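Local coordinates for LYND (Lyngbya aestuarii, PDB 4V1T), which is a YcaO-family cyclodehydratase that probably uses ATP and magnesium to turn cysteine residues of a precursor peptide into thiazolines, at residues Val156-Tyr161 / Trp180-Pro185; Leu190-Val195 / Gln258-Glu263; Gly571-Pro576 / Asp629-Ile634. One frame throughout, in Å; residues are numbered along the deposited sequence.

Interaction 1: residues Val156-Tyr161 / Trp180-Pro185; sequences VLTDDY and WLLVKP
Val156 and Leu157 pair in parallel with Leu182 and Val183, joined by three backbone hydrogen bonds. Val156 N gives to Leu181 O at 2.7 Å, Val156 O takes the N-H of Val183, and Thr158 N gives to Val183 O at 2.8 Å, the first and last nearly straight at 169°. Valines and leucines suit strands buried on both flanks. With Val156 CG1 anti to the backbone N (chi1 -178°), that methyl lies 3.9 Å from Leu182 CD2 and leaves CG2 to meet Trp180 CE3 at 3.7 Å. The other branch of Leu182 serves the loop: CD1 sits over one face of the Tyr161 ring, 4.0 Å from its centroid, a CH-pi contact, and Lys184 CB comes to the ring's edge. Thr158 OG1 bonds to Asp160 O at 2.5 Å, the hydroxyl lying above the carbonyl plane, and so helps fix the turn that brings Tyr161 back over Leu182. Helix 165-176 crosses over, its Leu166 covering Val156 and Leu182, which completes a beta-alpha-beta unit. Lys184 runs its methylenes past Asp159 O. Apolar contacts thus fill the interface, while Tyr161 OH finds Gly193 O and Lys184 NZ finds Val189 O and Glu28 of the second subunit.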
ATOM      1  N   VAL B 156     -22.344   9.163  21.800  1.00 41.01           N
ATOM      2  CA  VAL B 156     -21.613   9.214  23.058  1.00 45.77           C
ATOM      3  C   VAL B 156     -20.273   9.921  22.870  1.00 41.89           C
ATOM      4  O   VAL B 156     -19.426   9.458  22.113  1.00 44.28           O
ATOM      5  CB  VAL B 156     -21.376   7.800  23.624  1.00 41.93           C
ATOM      6  CG1 VAL B 156     -20.656   7.874  24.971  1.00 47.13           C
ATOM      7  CG2 VAL B 156     -22.692   7.067  23.781  1.00 43.01           C
ATOM      8  N   LEU B 157     -20.093  11.045  23.566  1.00 45.51           N
ATOM      9  CA  LEU B 157     -18.845  11.797  23.504  1.00 45.20           C
ATOM     10  C   LEU B 157     -17.979  11.412  24.697  1.00 52.23           C
ATOM     11  O   LEU B 157     -18.413  11.544  25.839  1.00 48.00           O
ATOM     12  CB  LEU B 157     -19.095  13.303  23.518  1.00 58.85           C
ATOM     13  CG  LEU B 157     -20.329  13.849  22.810  1.00 56.49           C
ATOM     14  CD1 LEU B 157     -20.275  15.365  22.802  1.00 52.19           C
ATOM     15  CD2 LEU B 157     -20.444  13.336  21.392  1.00 69.54           C
ATOM     16  N   THR B 158     -16.766  10.934  24.427  1.00 42.77           N
ATOM     17  CA  THR B 158     -15.866  10.485  25.477  1.00 49.99           C
ATOM     18  C   THR B 158     -14.527  11.177  25.338  1.00 52.09           C
ATOM     19  O   THR B 158     -14.231  11.749  24.287  1.00 50.73           O
ATOM     20  CB  THR B 158     -15.654   8.958  25.444  1.00 50.70           C
ATOM     21  OG1 THR B 158     -14.940   8.544  26.620  1.00 48.36           O
ATOM     22  CG2 THR B 158     -14.886   8.531  24.187  1.00 45.13           C
ATOM     23  N   ASP B 159     -13.735  11.133  26.412  1.00 42.27           N
ATOM     24  CA  ASP B 159     -12.347  11.597  26.378  1.00 48.13           C
ATOM     25  C   ASP B 159     -11.406  10.407  26.205  1.00 50.76           C
ATOM     26  O   ASP B 159     -10.227  10.579  25.900  1.00 48.11           O
ATOM     27  CB  ASP B 159     -11.996  12.380  27.652  1.00 61.43           C
ATOM     28  CG  ASP B 159     -12.257  11.588  28.928  1.00 65.61           C
ATOM     29  OD1 ASP B 159     -13.094  10.668  28.915  1.00 71.59           O
ATOM     30  OD2 ASP B 159     -11.621  11.889  29.956  1.00 77.54           O
ATOM     31  N   ASP B 160     -11.936   9.202  26.398  1.00 51.02           N
ATOM     32  CA  ASP B 160     -11.160   7.985  26.199  1.00 56.64           C
ATOM     33  C   ASP B 160     -12.095   6.841  25.854  1.00 49.83           C
ATOM     34  O   ASP B 160     -13.194   6.750  26.409  1.00 51.15           O
ATOM     35  CB  ASP B 160     -10.335   7.656  27.451  1.00 59.47           C
ATOM     36  CG  ASP B 160      -9.222   6.670  27.169  1.00 62.57           C
ATOM     37  OD1 ASP B 160      -8.114   7.108  26.793  1.00 70.28           O
ATOM     38  OD2 ASP B 160      -9.456   5.454  27.323  1.00 52.98           O
ATOM     39  N   TYR B 161     -11.656   5.965  24.952  1.00 49.24           N
ATOM     40  CA  TYR B 161     -12.491   4.854  24.498  1.00 49.39           C
ATOM     41  C   TYR B 161     -12.526   3.666  25.466  1.00 47.77           C
ATOM     42  O   TYR B 161     -13.245   2.704  25.228  1.00 43.76           O
ATOM     43  CB  TYR B 161     -12.040   4.388  23.121  1.00 46.58           C
ATOM     44  CG  TYR B 161     -12.710   5.139  21.981  1.00 47.18           C
ATOM     45  CD1 TYR B 161     -12.885   6.514  22.031  1.00 36.69           C
ATOM     46  CD2 TYR B 161     -13.165   4.468  20.856  1.00 34.71           C
ATOM     47  CE1 TYR B 161     -13.496   7.200  20.986  1.00 42.49           C
ATOM     48  CE2 TYR B 161     -13.781   5.139  19.815  1.00 40.99           C
ATOM     49  CZ  TYR B 161     -13.942   6.501  19.883  1.00 45.32           C
ATOM     50  OH  TYR B 161     -14.544   7.165  18.841  1.00 39.19           O
ATOM     51  N   TRP B 180     -25.724   3.084  18.560  1.00 40.00           N
ATOM     52  CA  TRP B 180     -25.071   4.251  19.122  1.00 39.20           C
ATOM     53  C   TRP B 180     -23.713   4.507  18.486  1.00 43.34           C
ATOM     54  O   TRP B 180     -23.116   3.606  17.893  1.00 34.65           O
ATOM     55  CB  TRP B 180     -24.930   4.109  20.639  1.00 40.01           C
ATOM     56  CG  TRP B 180     -24.214   2.864  21.103  1.00 45.87           C
ATOM     57  CD1 TRP B 180     -24.629   1.574  20.940  1.00 43.80           C
ATOM     58  CD2 TRP B 180     -22.983   2.798  21.844  1.00 42.60           C
ATOM     59  NE1 TRP B 180     -23.722   0.709  21.511  1.00 40.62           N
ATOM     60  CE2 TRP B 180     -22.708   1.436  22.075  1.00 43.34           C
ATOM     61  CE3 TRP B 180     -22.083   3.758  22.325  1.00 47.35           C
ATOM     62  CZ2 TRP B 180     -21.571   1.008  22.761  1.00 52.21           C
ATOM     63  CZ3 TRP B 180     -20.952   3.332  23.007  1.00 48.57           C
ATOM     64  CH2 TRP B 180     -20.709   1.969  23.220  1.00 50.91           C
ATOM     65  N   LEU B 181     -23.243   5.749  18.623  1.00 41.42           N
ATOM     66  CA  LEU B 181     -21.985   6.200  18.044  1.00 49.42           C
ATOM     67  C   LEU B 181     -21.027   6.689  19.131  1.00 52.68           C
ATOM     68  O   LEU B 181     -21.442   7.338  20.091  1.00 39.00           O
ATOM     69  CB  LEU B 181     -22.238   7.325  17.037  1.00 50.18           C
ATOM     70  CG  LEU B 181     -21.027   8.158  16.595  1.00 40.84           C
ATOM     71  CD1 LEU B 181     -20.059   7.326  15.788  1.00 41.93           C
ATOM     72  CD2 LEU B 181     -21.467   9.361  15.784  1.00 40.92           C
ATOM     73  N   LEU B 182     -19.745   6.372  18.974  1.00 37.63           N
ATOM     74  CA  LEU B 182     -18.717   6.864  19.871  1.00 45.24           C
ATOM     75  C   LEU B 182     -17.885   7.915  19.162  1.00 49.83           C
ATOM     76  O   LEU B 182     -17.591   7.796  17.977  1.00 40.82           O
ATOM     77  CB  LEU B 182     -17.811   5.731  20.355  1.00 43.26           C
ATOM     78  CG  LEU B 182     -17.856   5.321  21.824  1.00 55.94           C
ATOM     79  CD1 LEU B 182     -16.773   4.284  22.078  1.00 65.77           C
ATOM     80  CD2 LEU B 182     -17.703   6.500  22.769  1.00 65.02           C
ATOM     81  N   VAL B 183     -17.509   8.947  19.901  1.00 45.64           N
ATOM     82  CA  VAL B 183     -16.630   9.976  19.378  1.00 45.93           C
ATOM     83  C   VAL B 183     -15.799  10.585  20.502  1.00 45.16           C
ATOM     84  O   VAL B 183     -16.241  10.669  21.648  1.00 44.17           O
ATOM     85  CB  VAL B 183     -17.419  11.086  18.659  1.00 38.12           C
ATOM     86  CG1 VAL B 183     -18.318  11.813  19.616  1.00 46.60           C
ATOM     87  CG2 VAL B 183     -16.475  12.068  17.987  1.00 43.01           C
ATOM     88  N   LYS B 184     -14.587  10.995  20.151  1.00 41.82           N
ATOM     89  CA  LYS B 184     -13.665  11.641  21.068  1.00 42.65           C
ATOM     90  C   LYS B 184     -13.095  12.854  20.350  1.00 40.48           C
ATOM     91  O   LYS B 184     -12.135  12.735  19.610  1.00 40.56           O
ATOM     92  CB  LYS B 184     -12.557  10.670  21.490  1.00 41.31           C
ATOM     93  CG  LYS B 184     -11.371  11.277  22.263  1.00 42.13           C
ATOM     94  CD  LYS B 184     -10.257  10.235  22.403  1.00 59.90           C
ATOM     95  CE  LYS B 184      -8.908  10.844  22.711  1.00 74.44           C
ATOM     96  NZ  LYS B 184      -8.432  11.733  21.620  1.00 75.39           N
ATOM     97  N   PRO B 185     -13.716  14.023  20.545  1.00 41.32           N
ATOM     98  CA  PRO B 185     -13.316  15.216  19.812  1.00 49.86           C
ATOM     99  C   PRO B 185     -12.254  16.030  20.542  1.00 42.35           C
ATOM    100  O   PRO B 185     -11.784  17.025  20.015  1.00 49.64           O
ATOM    101  CB  PRO B 185     -14.624  15.994  19.717  1.00 49.01           C
ATOM    102  CG  PRO B 185     -15.306  15.691  21.025  1.00 38.86           C
ATOM    103  CD  PRO B 185     -14.924  14.266  21.361  1.00 39.96           C
TER

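Interaction 2: residues Leu190-Val195 / Gln258-Glu263; sequences LWLGPV and QFAATE
Leu190 and Leu192 of strand 189-196, an inner strand of the mixed sheet, reach onto Phe259, Ala260 and Glu263 of helix 250-275, an alpha/beta layer in which helix and strand run nearly parallel, at 17° with axes 9.5 Å apart. The tight part centres on Leu192. With CG anti to the backbone N (chi1 176°), its two methyls are carried out to the helix: CD2 lies over one face of the Phe259 ring, 3.8 Å from the centroid, a CH-pi contact, and CD1 fits against Ala260, where a small methyl lets the strand come close. Leu190 CD2 adds a slanting approach to Phe259 CD2 at 3.8 Å. An alanine in place of Phe259 would probably leave Leu192 CD2 and Leu190 CD2 without the ring they pack on and remove a surface that also meets Leu298 of the second subunit. The contact is looser toward Val195, whose side chain does not touch the helix segment. Glu263 stands between these regimes: its apolar stem packs, while its carboxylate turns to Lys266 in a salt bridge, suiting a long acid whose methylenes can be buried. Of that stem it is Glu263 CG that touches Leu192 CD2, at 3.8 Å.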
ATOM      1  N   LEU B 190      -8.370  13.028  16.946  1.00 36.41           N
ATOM      2  CA  LEU B 190      -9.798  12.783  16.885  1.00 36.72           C
ATOM      3  C   LEU B 190     -10.045  11.307  16.680  1.00 34.15           C
ATOM      4  O   LEU B 190      -9.465  10.711  15.780  1.00 45.04           O
ATOM      5  CB  LEU B 190     -10.445  13.590  15.750  1.00 36.27           C
ATOM      6  CG  LEU B 190     -11.831  13.133  15.264  1.00 38.31           C
ATOM      7  CD1 LEU B 190     -12.897  13.335  16.330  1.00 39.87           C
ATOM      8  CD2 LEU B 190     -12.220  13.848  13.984  1.00 43.79           C
ATOM      9  N   TRP B 191     -10.887  10.715  17.526  1.00 36.48           N
ATOM     10  CA  TRP B 191     -11.441   9.387  17.255  1.00 38.23           C
ATOM     11  C   TRP B 191     -12.899   9.572  16.890  1.00 41.01           C
ATOM     12  O   TRP B 191     -13.638  10.272  17.578  1.00 40.69           O
ATOM     13  CB  TRP B 191     -11.333   8.446  18.450  1.00 42.93           C
ATOM     14  CG  TRP B 191      -9.942   8.087  18.857  1.00 40.38           C
ATOM     15  CD1 TRP B 191      -8.833   8.886  18.811  1.00 39.98           C
ATOM     16  CD2 TRP B 191      -9.516   6.830  19.382  1.00 44.67           C
ATOM     17  NE1 TRP B 191      -7.736   8.194  19.272  1.00 46.75           N
ATOM     18  CE2 TRP B 191      -8.129   6.933  19.636  1.00 54.63           C
ATOM     19  CE3 TRP B 191     -10.170   5.624  19.665  1.00 49.02           C
ATOM     20  CZ2 TRP B 191      -7.383   5.873  20.161  1.00 51.03           C
ATOM     21  CZ3 TRP B 191      -9.432   4.573  20.184  1.00 61.22           C
ATOM     22  CH2 TRP B 191      -8.048   4.705  20.427  1.00 59.37           C
ATOM     23  N   LEU B 192     -13.303   8.938  15.800  1.00 41.53           N
ATOM     24  CA  LEU B 192     -14.654   9.059  15.286  1.00 42.17           C
ATOM     25  C   LEU B 192     -15.168   7.669  14.905  1.00 39.02           C
ATOM     26  O   LEU B 192     -14.604   6.998  14.058  1.00 40.10           O
ATOM     27  CB  LEU B 192     -14.665  10.013  14.088  1.00 45.20           C
ATOM     28  CG  LEU B 192     -15.980  10.204  13.344  1.00 57.73           C
ATOM     29  CD1 LEU B 192     -17.061  10.764  14.248  1.00 53.14           C
ATOM     30  CD2 LEU B 192     -15.773  11.110  12.138  1.00 71.01           C
ATOM     31  N   GLY B 193     -16.246   7.246  15.550  1.00 38.96           N
ATOM     32  CA  GLY B 193     -16.800   5.922  15.335  1.00 34.05           C
ATOM     33  C   GLY B 193     -16.301   4.962  16.399  1.00 33.18           C
ATOM     34  O   GLY B 193     -15.485   5.334  17.247  1.00 38.41           O
ATOM     35  N   PRO B 194     -16.785   3.722  16.365  1.00 36.27           N
ATOM     36  CA  PRO B 194     -17.742   3.264  15.362  1.00 41.97           C
ATOM     37  C   PRO B 194     -19.181   3.584  15.699  1.00 44.71           C
ATOM     38  O   PRO B 194     -19.482   4.075  16.794  1.00 39.68           O
ATOM     39  CB  PRO B 194     -17.535   1.759  15.380  1.00 38.21           C
ATOM     40  CG  PRO B 194     -17.264   1.471  16.811  1.00 41.72           C
ATOM     41  CD  PRO B 194     -16.484   2.658  17.340  1.00 42.45           C
ATOM     42  N   VAL B 195     -20.056   3.318  14.737  1.00 50.75           N
ATOM     43  CA  VAL B 195     -21.460   3.125  15.011  1.00 41.59           C
ATOM     44  C   VAL B 195     -21.626   1.662  15.403  1.00 42.11           C
ATOM     45  O   VAL B 195     -21.341   0.770  14.605  1.00 36.03           O
ATOM     46  CB  VAL B 195     -22.347   3.446  13.789  1.00 41.74           C
ATOM     47  CG1 VAL B 195     -23.771   2.929  13.990  1.00 47.70           C
ATOM     48  CG2 VAL B 195     -22.358   4.941  13.528  1.00 36.01           C
ATOM     49  N   GLN B 258     -17.903  18.881  13.979  1.00 38.26           N
ATOM     50  CA  GLN B 258     -18.547  19.122  12.691  1.00 43.24           C
ATOM     51  C   GLN B 258     -18.401  17.883  11.810  1.00 41.61           C
ATOM     52  O   GLN B 258     -19.333  17.468  11.126  1.00 42.21           O
ATOM     53  CB  GLN B 258     -17.938  20.353  12.009  1.00 37.16           C
ATOM     54  CG  GLN B 258     -18.180  21.670  12.747  1.00 38.64           C
ATOM     55  CD  GLN B 258     -19.615  22.141  12.673  1.00 34.90           C
ATOM     56  OE1 GLN B 258     -20.460  21.517  12.026  1.00 37.42           O
ATOM     57  NE2 GLN B 258     -19.901  23.247  13.336  1.00 38.64           N
ATOM     58  N   PHE B 259     -17.214  17.294  11.851  1.00 47.22           N
ATOM     59  CA  PHE B 259     -16.943  16.028  11.189  1.00 43.19           C
ATOM     60  C   PHE B 259     -17.909  14.959  11.706  1.00 40.84           C
ATOM     61  O   PHE B 259     -18.500  14.207  10.939  1.00 37.13           O
ATOM     62  CB  PHE B 259     -15.491  15.631  11.449  1.00 55.45           C
ATOM     63  CG  PHE B 259     -14.926  14.614  10.500  1.00 55.19           C
ATOM     64  CD1 PHE B 259     -15.734  13.843   9.684  1.00 48.81           C
ATOM     65  CD2 PHE B 259     -13.553  14.417  10.451  1.00 57.95           C
ATOM     66  CE1 PHE B 259     -15.183  12.902   8.833  1.00 47.97           C
ATOM     67  CE2 PHE B 259     -12.999  13.476   9.611  1.00 61.28           C
ATOM     68  CZ  PHE B 259     -13.814  12.722   8.795  1.00 54.93           C
ATOM     69  N   ALA B 260     -18.081  14.903  13.017  1.00 39.44           N
ATOM     70  CA  ALA B 260     -19.007  13.950  13.615  1.00 38.84           C
ATOM     71  C   ALA B 260     -20.442  14.218  13.151  1.00 40.89           C
ATOM     72  O   ALA B 260     -21.204  13.284  12.888  1.00 32.22           O
ATOM     73  CB  ALA B 260     -18.922  14.007  15.122  1.00 44.00           C
ATOM     74  N   ALA B 261     -20.810  15.492  13.061  1.00 38.19           N
ATOM     75  CA  ALA B 261     -22.154  15.858  12.620  1.00 38.82           C
ATOM     76  C   ALA B 261     -22.461  15.296  11.220  1.00 37.59           C
ATOM     77  O   ALA B 261     -23.534  14.742  10.984  1.00 38.13           O
ATOM     78  CB  ALA B 261     -22.321  17.371  12.631  1.00 38.16           C
ATOM     79  N   THR B 262     -21.500  15.431  10.314  1.00 35.93           N
ATOM     80  CA  THR B 262     -21.635  14.925   8.955  1.00 35.48           C
ATOM     81  C   THR B 262     -21.847  13.414   8.936  1.00 36.93           C
ATOM     82  O   THR B 262     -22.715  12.906   8.227  1.00 34.95           O
ATOM     83  CB  THR B 262     -20.385  15.271   8.124  1.00 33.93           C
ATOM     84  OG1 THR B 262     -20.239  16.691   8.066  1.00 32.32           O
ATOM     85  CG2 THR B 262     -20.495  14.721   6.710  1.00 30.86           C
ATOM     86  N   GLU B 263     -21.049  12.692   9.719  1.00 26.14           N
ATOM     87  CA  GLU B 263     -21.132  11.235   9.738  1.00 33.58           C
ATOM     88  C   GLU B 263     -22.395  10.755  10.453  1.00 33.94           C
ATOM     89  O   GLU B 263     -22.928   9.677  10.153  1.00 32.97           O
ATOM     90  CB  GLU B 263     -19.887  10.635  10.384  1.00 38.39           C
ATOM     91  CG  GLU B 263     -18.613  10.855   9.589  1.00 41.30           C
ATOM     92  CD  GLU B 263     -18.655  10.232   8.203  1.00 44.03           C
ATOM     93  OE1 GLU B 263     -19.242   9.140   8.046  1.00 34.05           O
ATOM     94  OE2 GLU B 263     -18.086  10.830   7.267  1.00 37.79           O
TER

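Interaction 3: residues Gly571-Pro576 / Asp629-Ile634; sequences GSFNEP and DPTIAI
Phe573 and Thr631 bring their backbones closest, 6.7 Å between CA atoms, where an irregular loop leading into helix 576-587 passes the first turn of helix 630-649, both within the YcaO family region. Phe573 supplies the largest share of the surface. Its CG stands anti to the carbonyl carbon (chi1 -75°), which turns the ring toward the helix. Ile634 comes from the opposite direction and lays CD1 over one ring face, 3.8 Å from the centroid and 19° off the normal, a CH-pi contact; the long isoleucine branch suits this reach. Pro630 CB meets the ring obliquely, 4.0 Å from Phe573 CE2, and a proline suits the first turn, where a backbone N-H would have no helical acceptor. Thr631 slides past the ring with OG1 near Phe573 CD2, while its methyl CG2 lies 3.9 Å from Glu575 OE1. The other carboxylate oxygen of Glu575 forms a salt bridge with Lys411, so the acid brushes the helix with one oxygen and is held by the other. Behind the contact, Asp629 is the N-cap: OD1 accepts from Thr631 N at 3.0 Å, the N-H coming from above the carboxylate plane, and Phe606 of strand 605-612 supports Pro630 and Ile634. The chemistry therefore divides: dispersion and CH-pi contacts join loop to helix, while the polar groups serve the helix start and the lysine.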
ATOM      1  N   GLY B 571      26.768 -24.128  -4.154  1.00 64.75           N
ATOM      2  CA  GLY B 571      26.788 -24.117  -5.614  1.00 68.63           C
ATOM      3  C   GLY B 571      26.337 -25.431  -6.234  1.00 79.12           C
ATOM      4  O   GLY B 571      26.540 -25.654  -7.429  1.00 88.39           O
ATOM      5  N   SER B 572      25.721 -26.299  -5.429  1.00 68.11           N
ATOM      6  CA  SER B 572      25.250 -27.609  -5.903  1.00 66.53           C
ATOM      7  C   SER B 572      23.733 -27.782  -5.809  1.00 59.97           C
ATOM      8  O   SER B 572      23.214 -28.853  -6.098  1.00 83.19           O
ATOM      9  CB  SER B 572      25.945 -28.734  -5.127  1.00 62.36           C
ATOM     10  OG  SER B 572      25.510 -28.794  -3.778  1.00 60.58           O
ATOM     11  N   PHE B 573      23.025 -26.728  -5.415  1.00 64.35           N
ATOM     12  CA  PHE B 573      21.569 -26.789  -5.244  1.00 64.28           C
ATOM     13  C   PHE B 573      20.777 -26.174  -6.403  1.00 66.41           C
ATOM     14  O   PHE B 573      19.546 -26.124  -6.383  1.00 68.75           O
ATOM     15  CB  PHE B 573      21.185 -26.108  -3.936  1.00 62.31           C
ATOM     16  CG  PHE B 573      21.510 -26.926  -2.729  1.00 63.74           C
ATOM     17  CD1 PHE B 573      22.764 -26.847  -2.136  1.00 69.17           C
ATOM     18  CD2 PHE B 573      20.573 -27.800  -2.203  1.00 59.84           C
ATOM     19  CE1 PHE B 573      23.067 -27.614  -1.031  1.00 61.47           C
ATOM     20  CE2 PHE B 573      20.872 -28.571  -1.104  1.00 57.29           C
ATOM     21  CZ  PHE B 573      22.122 -28.479  -0.516  1.00 59.05           C
ATOM     22  N   ASN B 574      21.480 -25.712  -7.422  1.00 71.21           N
ATOM     23  CA  ASN B 574      20.819 -25.164  -8.594  1.00 76.76           C
ATOM     24  C   ASN B 574      20.017 -23.916  -8.227  1.00 76.29           C
ATOM     25  O   ASN B 574      19.066 -23.559  -8.908  1.00 83.10           O
ATOM     26  CB  ASN B 574      19.901 -26.228  -9.212  1.00 75.26           C
ATOM     27  CG  ASN B 574      20.016 -26.302 -10.719  1.00 79.95           C
ATOM     28  OD1 ASN B 574      20.326 -25.317 -11.391  1.00 66.99           O
ATOM     29  ND2 ASN B 574      19.775 -27.490 -11.263  1.00 94.44           N
ATOM     30  N   GLU B 575      20.419 -23.260  -7.144  1.00 64.87           N
ATOM     31  CA  GLU B 575      19.774 -22.041  -6.677  1.00 73.15           C
ATOM     32  C   GLU B 575      20.767 -20.883  -6.727  1.00 76.51           C
ATOM     33  O   GLU B 575      21.700 -20.837  -5.925  1.00 66.12           O
ATOM     34  CB  GLU B 575      19.269 -22.222  -5.247  1.00 74.81           C
ATOM     35  CG  GLU B 575      18.390 -21.086  -4.757  1.00 79.98           C
ATOM     36  CD  GLU B 575      17.146 -20.955  -5.586  1.00 89.18           C
ATOM     37  OE1 GLU B 575      16.439 -21.970  -5.749  1.00100.71           O
ATOM     38  OE2 GLU B 575      16.890 -19.842  -6.080  1.00 97.95           O
ATOM     39  N   PRO B 576      20.560 -19.927  -7.647  1.00 83.65           N
ATOM     40  CA  PRO B 576      21.556 -18.862  -7.800  1.00 74.24           C
ATOM     41  C   PRO B 576      21.617 -17.912  -6.592  1.00 70.51           C
ATOM     42  O   PRO B 576      22.624 -17.235  -6.395  1.00 64.34           O
ATOM     43  CB  PRO B 576      21.075 -18.127  -9.052  1.00 74.73           C
ATOM     44  CG  PRO B 576      19.593 -18.303  -9.036  1.00 83.70           C
ATOM     45  CD  PRO B 576      19.345 -19.662  -8.442  1.00 85.18           C
ATOM     46  N   ASP B 629      12.345 -29.920   2.050  1.00 52.10           N
ATOM     47  CA  ASP B 629      13.133 -29.481   0.903  1.00 55.71           C
ATOM     48  C   ASP B 629      14.366 -28.736   1.397  1.00 52.18           C
ATOM     49  O   ASP B 629      14.236 -27.654   1.968  1.00 52.96           O
ATOM     50  CB  ASP B 629      12.297 -28.571   0.002  1.00 58.93           C
ATOM     51  CG  ASP B 629      13.004 -28.215  -1.299  1.00 65.75           C
ATOM     52  OD1 ASP B 629      14.238 -28.381  -1.395  1.00 52.85           O
ATOM     53  OD2 ASP B 629      12.313 -27.760  -2.238  1.00 72.82           O
ATOM     54  N   PRO B 630      15.566 -29.310   1.183  1.00 50.81           N
ATOM     55  CA  PRO B 630      16.777 -28.710   1.745  1.00 56.65           C
ATOM     56  C   PRO B 630      17.055 -27.330   1.175  1.00 54.54           C
ATOM     57  O   PRO B 630      17.672 -26.507   1.853  1.00 46.56           O
ATOM     58  CB  PRO B 630      17.883 -29.696   1.348  1.00 61.89           C
ATOM     59  CG  PRO B 630      17.353 -30.389   0.146  1.00 60.44           C
ATOM     60  CD  PRO B 630      15.875 -30.487   0.350  1.00 49.11           C
ATOM     61  N   THR B 631      16.604 -27.089  -0.057  1.00 47.67           N
ATOM     62  CA  THR B 631      16.739 -25.786  -0.675  1.00 47.88           C
ATOM     63  C   THR B 631      16.021 -24.735   0.167  1.00 52.55           C
ATOM     64  O   THR B 631      16.567 -23.663   0.434  1.00 45.75           O
ATOM     65  CB  THR B 631      16.181 -25.783  -2.116  1.00 49.45           C
ATOM     66  OG1 THR B 631      16.940 -26.688  -2.930  1.00 60.01           O
ATOM     67  CG2 THR B 631      16.250 -24.414  -2.721  1.00 47.92           C
ATOM     68  N   ILE B 632      14.803 -25.057   0.594  1.00 52.56           N
ATOM     69  CA  ILE B 632      14.005 -24.136   1.395  1.00 48.92           C
ATOM     70  C   ILE B 632      14.597 -24.015   2.797  1.00 51.46           C
ATOM     71  O   ILE B 632      14.582 -22.942   3.394  1.00 47.09           O
ATOM     72  CB  ILE B 632      12.530 -24.586   1.504  1.00 49.13           C
ATOM     73  CG1 ILE B 632      11.927 -24.879   0.113  1.00 54.99           C
ATOM     74  CG2 ILE B 632      11.700 -23.541   2.248  1.00 46.66           C
ATOM     75  CD1 ILE B 632      12.065 -23.761  -0.902  1.00 63.24           C
ATOM     76  N   ALA B 633      15.111 -25.122   3.320  1.00 50.32           N
ATOM     77  CA  ALA B 633      15.689 -25.134   4.658  1.00 43.37           C
ATOM     78  C   ALA B 633      16.876 -24.173   4.730  1.00 45.02           C
ATOM     79  O   ALA B 633      16.985 -23.380   5.659  1.00 52.27           O
ATOM     80  CB  ALA B 633      16.112 -26.543   5.046  1.00 48.18           C
ATOM     81  N   ILE B 634      17.757 -24.247   3.738  1.00 46.80           N
ATOM     82  CA  ILE B 634      18.902 -23.349   3.674  1.00 49.11           C
ATOM     83  C   ILE B 634      18.409 -21.924   3.492  1.00 53.59           C
ATOM     84  O   ILE B 634      18.959 -20.988   4.062  1.00 49.48           O
ATOM     85  CB  ILE B 634      19.854 -23.725   2.516  1.00 52.01           C
ATOM     86  CG1 ILE B 634      20.449 -25.124   2.743  1.00 51.24           C
ATOM     87  CG2 ILE B 634      20.981 -22.703   2.388  1.00 54.43           C
ATOM     88  CD1 ILE B 634      21.119 -25.713   1.518  1.00 48.31           C
TER

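In the fold
Interactions 1 and 2 are neighbours in one mixed sheet, their centres 9 Å apart: strand 180-184 of interaction 1 pairs with strand 189-196 of interaction 2, and Leu182 O lies 2.8 Å from Gly193 N, a probable hydrogen bond. Interaction 1 continues the sheet to strand 154-157, whereas interaction 2 covers it with helix 250-275, which also meets the second subunit. The side chain of Trp180 is about 10 Å from the zinc ion held by Cys203, Cys206, Cys311 and Cys314. Interaction 3 lies on the opposite side of the chain's centre, about 42 and 39 Å from interactions 1 and 2 by nearest atoms, in the YcaO region; the side chain of Ile634 is about 13 Å from the bound ADP and from a magnesium ion.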